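Long-range contacts in putative tagatose-6-phosphate ketose/aldose isomerase (Escherichia coli, PDB 3C3J), which is of unproven function but carries two SIS domains, alpha/beta units each built on a parallel five-stranded sheet flanked by helices: residues I28-N33 with L159-E164; I138-A143 with T177-S182. One frame throughout, in Å; residues are numbered along the deposited sequence.

Contact 1 of 2, residues I28-N33 with L159-E164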
loop_
_atom_site.group_PDB
_atom_site.type_symbol
_atom_site.label_atom_id
_atom_site.label_comp_id
_atom_site.label_asym_id
_atom_site.label_seq_id
_atom_site.Cartn_x
_atom_site.Cartn_y
_atom_site.Cartn_z
ATOM N N ILE A 28 -18.684 -20.709 -8.079
ATOM C CA ILE A 28 -20.112 -20.884 -8.322
ATOM C C ILE A 28 -20.786 -21.656 -7.171
ATOM O O ILE A 28 -21.888 -21.322 -6.784
ATOM C CB ILE A 28 -20.368 -21.482 -9.730
ATOM C CG1 ILE A 28 -19.786 -20.551 -10.786
ATOM C CG2 ILE A 28 -21.853 -21.627 -9.986
ATOM C CD1 ILE A 28 -20.140 -19.067 -10.568
ATOM N N ARG A 29 -20.080 -22.622 -6.590
ATOM C CA ARG A 29 -20.508 -23.304 -5.394
ATOM C C ARG A 29 -20.714 -22.304 -4.263
ATOM O O ARG A 29 -21.742 -22.347 -3.592
ATOM C CB ARG A 29 -19.491 -24.379 -4.985
ATOM C CG ARG A 29 -19.765 -25.714 -5.638
ATOM C CD ARG A 29 -18.601 -26.682 -5.580
ATOM N NE ARG A 29 -18.059 -26.974 -4.249
ATOM C CZ ARG A 29 -18.617 -27.770 -3.349
ATOM N NH1 ARG A 29 -17.994 -27.991 -2.197
ATOM N NH2 ARG A 29 -19.815 -28.308 -3.549
ATOM N N SER A 30 -19.785 -21.361 -4.090
ATOM C CA SER A 30 -19.942 -20.425 -2.983
ATOM C C SER A 30 -21.150 -19.494 -3.215
ATOM O O SER A 30 -21.937 -19.246 -2.283
ATOM C CB SER A 30 -18.694 -19.593 -2.740
ATOM O OG SER A 30 -18.856 -18.939 -1.496
ATOM N N LEU A 31 -21.278 -18.977 -4.438
ATOM C CA LEU A 31 -22.362 -18.021 -4.767
ATOM C C LEU A 31 -23.740 -18.672 -4.742
ATOM O O LEU A 31 -24.707 -18.049 -4.306
ATOM C CB LEU A 31 -22.092 -17.338 -6.118
ATOM C CG LEU A 31 -21.216 -16.061 -6.031
ATOM C CD1 LEU A 31 -19.974 -16.250 -5.155
ATOM C CD2 LEU A 31 -20.851 -15.499 -7.418
ATOM N N THR A 32 -23.829 -19.932 -5.169
ATOM C CA THR A 32 -25.078 -20.690 -4.999
ATOM C C THR A 32 -25.393 -20.945 -3.502
ATOM O O THR A 32 -26.541 -20.876 -3.089
ATOM C CB THR A 32 -25.149 -21.989 -5.920
ATOM O OG1 THR A 32 -24.153 -22.911 -5.545
ATOM C CG2 THR A 32 -24.887 -21.637 -7.346
ATOM N N ASN A 33 -24.379 -21.166 -2.678
ATOM C CA ASN A 33 -24.605 -21.219 -1.222
ATOM C C ASN A 33 -25.147 -19.903 -0.644
ATOM O O ASN A 33 -26.025 -19.888 0.218
ATOM C CB ASN A 33 -23.337 -21.604 -0.494
ATOM C CG ASN A 33 -23.591 -21.940 0.944
ATOM O OD1 ASN A 33 -24.424 -22.813 1.252
ATOM N ND2 ASN A 33 -22.898 -21.244 1.851
ATOM N N LEU A 159 -19.807 -16.627 7.269
ATOM C CA LEU A 159 -20.028 -17.249 5.989
ATOM C C LEU A 159 -18.883 -18.237 5.713
ATOM O O LEU A 159 -17.712 -17.865 5.633
ATOM C CB LEU A 159 -20.132 -16.166 4.941
ATOM C CG LEU A 159 -20.438 -16.498 3.509
ATOM C CD1 LEU A 159 -21.732 -17.328 3.407
ATOM C CD2 LEU A 159 -20.539 -15.128 2.771
ATOM N N LEU A 160 -19.250 -19.492 5.556
ATOM C CA LEU A 160 -18.288 -20.561 5.318
ATOM C C LEU A 160 -18.078 -20.794 3.824
ATOM O O LEU A 160 -19.056 -20.901 3.065
ATOM C CB LEU A 160 -18.800 -21.838 5.984
ATOM C CG LEU A 160 -17.835 -23.017 6.080
ATOM C CD1 LEU A 160 -16.598 -22.684 6.920
ATOM C CD2 LEU A 160 -18.597 -24.245 6.655
HETATM N N MSE A 161 -16.822 -20.899 3.401
HETATM C CA MSE A 161 -16.501 -21.117 1.981
HETATM C C MSE A 161 -16.619 -22.622 1.706
HETATM O O MSE A 161 -16.644 -23.417 2.669
HETATM C CB MSE A 161 -15.087 -20.622 1.666
HETATM C CG MSE A 161 -14.871 -19.153 1.868
HETATM SE SE MSE A 161 -16.030 -18.057 0.731
HETATM C CE MSE A 161 -17.621 -17.774 1.881
ATOM N N PRO A 162 -16.727 -23.021 0.420
ATOM C CA PRO A 162 -16.742 -24.455 0.120
ATOM C C PRO A 162 -15.490 -25.174 0.636
ATOM O O PRO A 162 -14.398 -24.606 0.678
ATOM C CB PRO A 162 -16.847 -24.499 -1.411
ATOM C CG PRO A 162 -17.473 -23.133 -1.757
ATOM C CD PRO A 162 -16.855 -22.212 -0.799
ATOM N N ALA A 163 -15.677 -26.411 1.060
ATOM C CA ALA A 163 -14.633 -27.184 1.727
ATOM C C ALA A 163 -13.326 -27.262 0.947
ATOM O O ALA A 163 -12.258 -27.197 1.546
ATOM C CB ALA A 163 -15.131 -28.573 2.043
ATOM N N GLU A 164 -13.395 -27.387 -0.380
ATOM C CA GLU A 164 -12.178 -27.513 -1.187
ATOM C C GLU A 164 -11.304 -26.270 -1.178
ATOM O O GLU A 164 -10.133 -26.339 -1.564
ATOM C CB GLU A 164 -12.484 -27.896 -2.641
ATOM C CG GLU A 164 -13.149 -26.793 -3.529
ATOM C CD GLU A 164 -14.657 -26.757 -3.439
ATOM O OE1 GLU A 164 -15.197 -27.160 -2.392
ATOM O OE2 GLU A 164 -15.299 -26.330 -4.436
HETATM O O HOH W 1 -19.976 -20.391 0.545
#
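The backbones of helix segment I28-N33 and the strand end and turn L159-E164 come nearest at S30 and P162, whose CA atoms are 6.0 Å apart. The pyrrolidine ring of P162 lies against the helix at S30: its CD is 3.7 Å from S30 CB, while its CG rests near the backbone N of S30. At one flank of the ring the R29 side chain runs past in the opposite direction, with NH1 3.8 Å from P162 CB in an oblique approach.

Beyond the proline, R29 meets E164 in a side-on, two-nitrogen salt bridge. R29 NE donates to E164 OE2 at 2.8 Å, using the syn lone pair of that oxygen, and R29 NH1 donates to E164 OE1 at 2.9 Å, close to the guanidinium plane. The two flat groups are nearly coplanar, 29° apart. A bend in the arginine chain at chi3 (55°) turns the guanidinium back toward the turn, and E164, with CG lodged between its backbone N and carbonyl carbon (chi1 71°), approaches from the opposite direction.

Deeper in, S30 OG packs 3.7 Å from the SE atom of the selenomethionine M161 and is hydrogen-bonded to S182 of helix 174-187. A water also joins the sides: it lies 2.7 Å from S30 OG, donates to L160 O at 2.7 Å, and accepts a weak bond from N33 ND2.

The chemistry thus changes across the contact. Two bonds fix the rotation of an exposed arginine against a glutamate, the proline fills the middle, and a water links the buried serine to a carbonyl at the end of edge strand 159-160, fastening helix 23-49 to the rim of the first parallel sheet.

Contact 2 of 2, residues I138-A143 with T177-S182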
loop_
_atom_site.group_PDB
_atom_site.type_symbol
_atom_site.label_atom_id
_atom_site.label_comp_id
_atom_site.label_asym_id
_atom_site.label_seq_id
_atom_site.Cartn_x
_atom_site.Cartn_y
_atom_site.Cartn_z
ATOM N N ILE A 138 -15.552 -14.240 6.777
ATOM C CA ILE A 138 -15.633 -15.027 5.546
ATOM C C ILE A 138 -14.410 -15.922 5.607
ATOM O O ILE A 138 -13.259 -15.447 5.520
ATOM C CB ILE A 138 -15.656 -14.123 4.295
ATOM C CG1 ILE A 138 -16.881 -13.205 4.352
ATOM C CG2 ILE A 138 -15.647 -14.952 3.001
ATOM C CD1 ILE A 138 -17.064 -12.195 3.154
ATOM N N THR A 139 -14.656 -17.211 5.786
ATOM C CA THR A 139 -13.618 -18.148 6.202
ATOM C C THR A 139 -13.792 -19.557 5.587
ATOM O O THR A 139 -14.897 -19.968 5.243
ATOM C CB THR A 139 -13.565 -18.200 7.771
ATOM O OG1 THR A 139 -12.494 -19.036 8.213
ATOM C CG2 THR A 139 -14.895 -18.695 8.366
ATOM N N CYS A 140 -12.681 -20.280 5.471
ATOM C CA CYS A 140 -12.662 -21.601 4.831
ATOM C C CYS A 140 -12.632 -22.793 5.798
ATOM O O CYS A 140 -12.612 -23.934 5.342
ATOM C CB CYS A 140 -11.487 -21.689 3.829
ATOM S SG CYS A 140 -11.458 -20.325 2.613
ATOM N N ASN A 141 -12.705 -22.546 7.109
ATOM C CA ASN A 141 -12.590 -23.589 8.126
ATOM C C ASN A 141 -13.733 -23.530 9.136
ATOM O O ASN A 141 -13.821 -22.620 9.965
ATOM C CB ASN A 141 -11.228 -23.452 8.838
ATOM C CG ASN A 141 -10.939 -24.575 9.822
ATOM O OD1 ASN A 141 -11.536 -25.646 9.760
ATOM N ND2 ASN A 141 -9.963 -24.348 10.707
ATOM N N GLU A 142 -14.628 -24.509 9.067
ATOM C CA GLU A 142 -15.788 -24.565 9.951
ATOM C C GLU A 142 -15.389 -24.626 11.451
ATOM O O GLU A 142 -16.082 -24.090 12.327
ATOM C CB GLU A 142 -16.660 -25.779 9.564
ATOM C CG GLU A 142 -17.810 -26.055 10.521
ATOM C CD GLU A 142 -17.391 -26.827 11.779
ATOM O OE1 GLU A 142 -16.254 -27.360 11.866
ATOM O OE2 GLU A 142 -18.205 -26.890 12.692
ATOM N N ALA A 143 -14.258 -25.258 11.716
ATOM C CA ALA A 143 -13.791 -25.470 13.085
ATOM C C ALA A 143 -12.891 -24.321 13.594
ATOM O O ALA A 143 -12.492 -24.332 14.753
ATOM C CB ALA A 143 -13.055 -26.791 13.174
ATOM N N THR A 177 -9.518 -16.218 -3.886
ATOM C CA THR A 177 -10.468 -15.876 -4.949
ATOM C C THR A 177 -11.924 -16.190 -4.546
ATOM O O THR A 177 -12.846 -15.406 -4.853
ATOM C CB THR A 177 -10.083 -16.508 -6.299
ATOM O OG1 THR A 177 -10.075 -17.944 -6.177
ATOM C CG2 THR A 177 -8.702 -15.930 -6.786
ATOM N N THR A 178 -12.145 -17.272 -3.808
ATOM C CA THR A 178 -13.516 -17.609 -3.435
ATOM C C THR A 178 -14.056 -16.651 -2.367
ATOM O O THR A 178 -15.212 -16.197 -2.446
ATOM C CB THR A 178 -13.675 -19.115 -3.048
ATOM O OG1 THR A 178 -13.092 -19.934 -4.079
ATOM C CG2 THR A 178 -15.172 -19.467 -2.884
HETATM N N MSE A 179 -13.203 -16.276 -1.417
HETATM C CA MSE A 179 -13.568 -15.272 -0.425
HETATM C C MSE A 179 -13.872 -13.934 -1.082
HETATM O O MSE A 179 -14.842 -13.285 -0.706
HETATM C CB MSE A 179 -12.470 -15.123 0.641
HETATM C CG MSE A 179 -12.431 -16.316 1.593
HETATM SE SE MSE A 179 -11.187 -16.102 3.107
HETATM C CE MSE A 179 -9.594 -15.684 2.136
HETATM N N MSE A 180 -13.064 -13.548 -2.074
HETATM C CA MSE A 180 -13.258 -12.301 -2.774
HETATM C C MSE A 180 -14.588 -12.248 -3.536
HETATM O O MSE A 180 -15.328 -11.270 -3.445
HETATM C CB MSE A 180 -12.102 -12.022 -3.733
HETATM C CG MSE A 180 -12.229 -10.669 -4.399
HETATM SE SE MSE A 180 -10.505 -10.008 -5.025
HETATM C CE MSE A 180 -9.976 -11.515 -6.224
ATOM N N ALA A 181 -14.869 -13.298 -4.298
ATOM C CA ALA A 181 -16.130 -13.421 -5.045
ATOM C C ALA A 181 -17.320 -13.429 -4.100
ATOM O O ALA A 181 -18.346 -12.807 -4.382
ATOM C CB ALA A 181 -16.128 -14.693 -5.887
ATOM N N SER A 182 -17.173 -14.118 -2.967
ATOM C CA SER A 182 -18.248 -14.161 -1.964
ATOM C C SER A 182 -18.551 -12.767 -1.386
ATOM O O SER A 182 -19.717 -12.371 -1.296
ATOM C CB SER A 182 -17.931 -15.155 -0.849
ATOM O OG SER A 182 -17.639 -16.430 -1.410
#
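M179 slides its long side chain past I138 in the opposite direction, and these two residues account for most of the buried surface. I138 CG2 touches M179 CG at 3.8 Å, with M179 CB close behind. The branch responsible stands anti to the backbone N of I138, leaving CG1 beside that nitrogen (chi1 -61°). Farther along, the selenium of this selenomethionine packs tightly against the end of the strand, with M179 SE 3.2 Å from I138 O. The oxygen approaches roughly in line with the CE-SE bond, on the side away from CE, a direction consistent with a weak attraction to selenium. The bend at chi3 (-54°) carries the terminal methyl off the extended course of the chain.

Two smaller contacts complete the shell. C140 SG reaches M179 CG at 4.2 Å from the turn after the strand, and S182 CB, one helical turn beyond M179, just meets I138 CG2 at 4.5 Å. The serine hydroxyl bends back on its own helix: S182 OG donates to T178 O at 2.6 Å, from above the carbonyl plane, while S182 N reaches the same oxygen from the opposite face, giving that carbonyl two donors.

What positions I138 is the sheet itself, since its backbone bonds to S109 and G111 of strand 105-111. The side chain of T139 points the other way and is hydrogen-bonded to G111 O, while N141 ND2 binds S113 O and ties down the following turn.

Other elements pack around the helix side of the contact. M179 also packs on S64 and I67 of helix 63-79 and on M172, T178 leans on helix 23-49, and M180, on the far side of helix 174-187, meets helix 335-356. Helix 174-187 is therefore wedged between strand 133-139 and the helices around it.

In the fold
Both contacts reach the first parallel sheet, in which strands 133-139 and 159-160 are neighbours, and their centres are about 7 Å apart. Contact 2 is buried and largely apolar, a helix laid on an inner strand. Contact 1 is only partly buried and sets a different helix, 23-49, against the edge strand and its turn, so a salt bridge and a water accompany the packing. They meet directly: the M161 N to T139 O distance of 2.8 Å fits a backbone hydrogen bond between strand 133-139 and the residue just after strand 159-160, and L160 CD1 packs on E142 N. Their segments alternate along the chain, with helix 174-187 following strand 159-160.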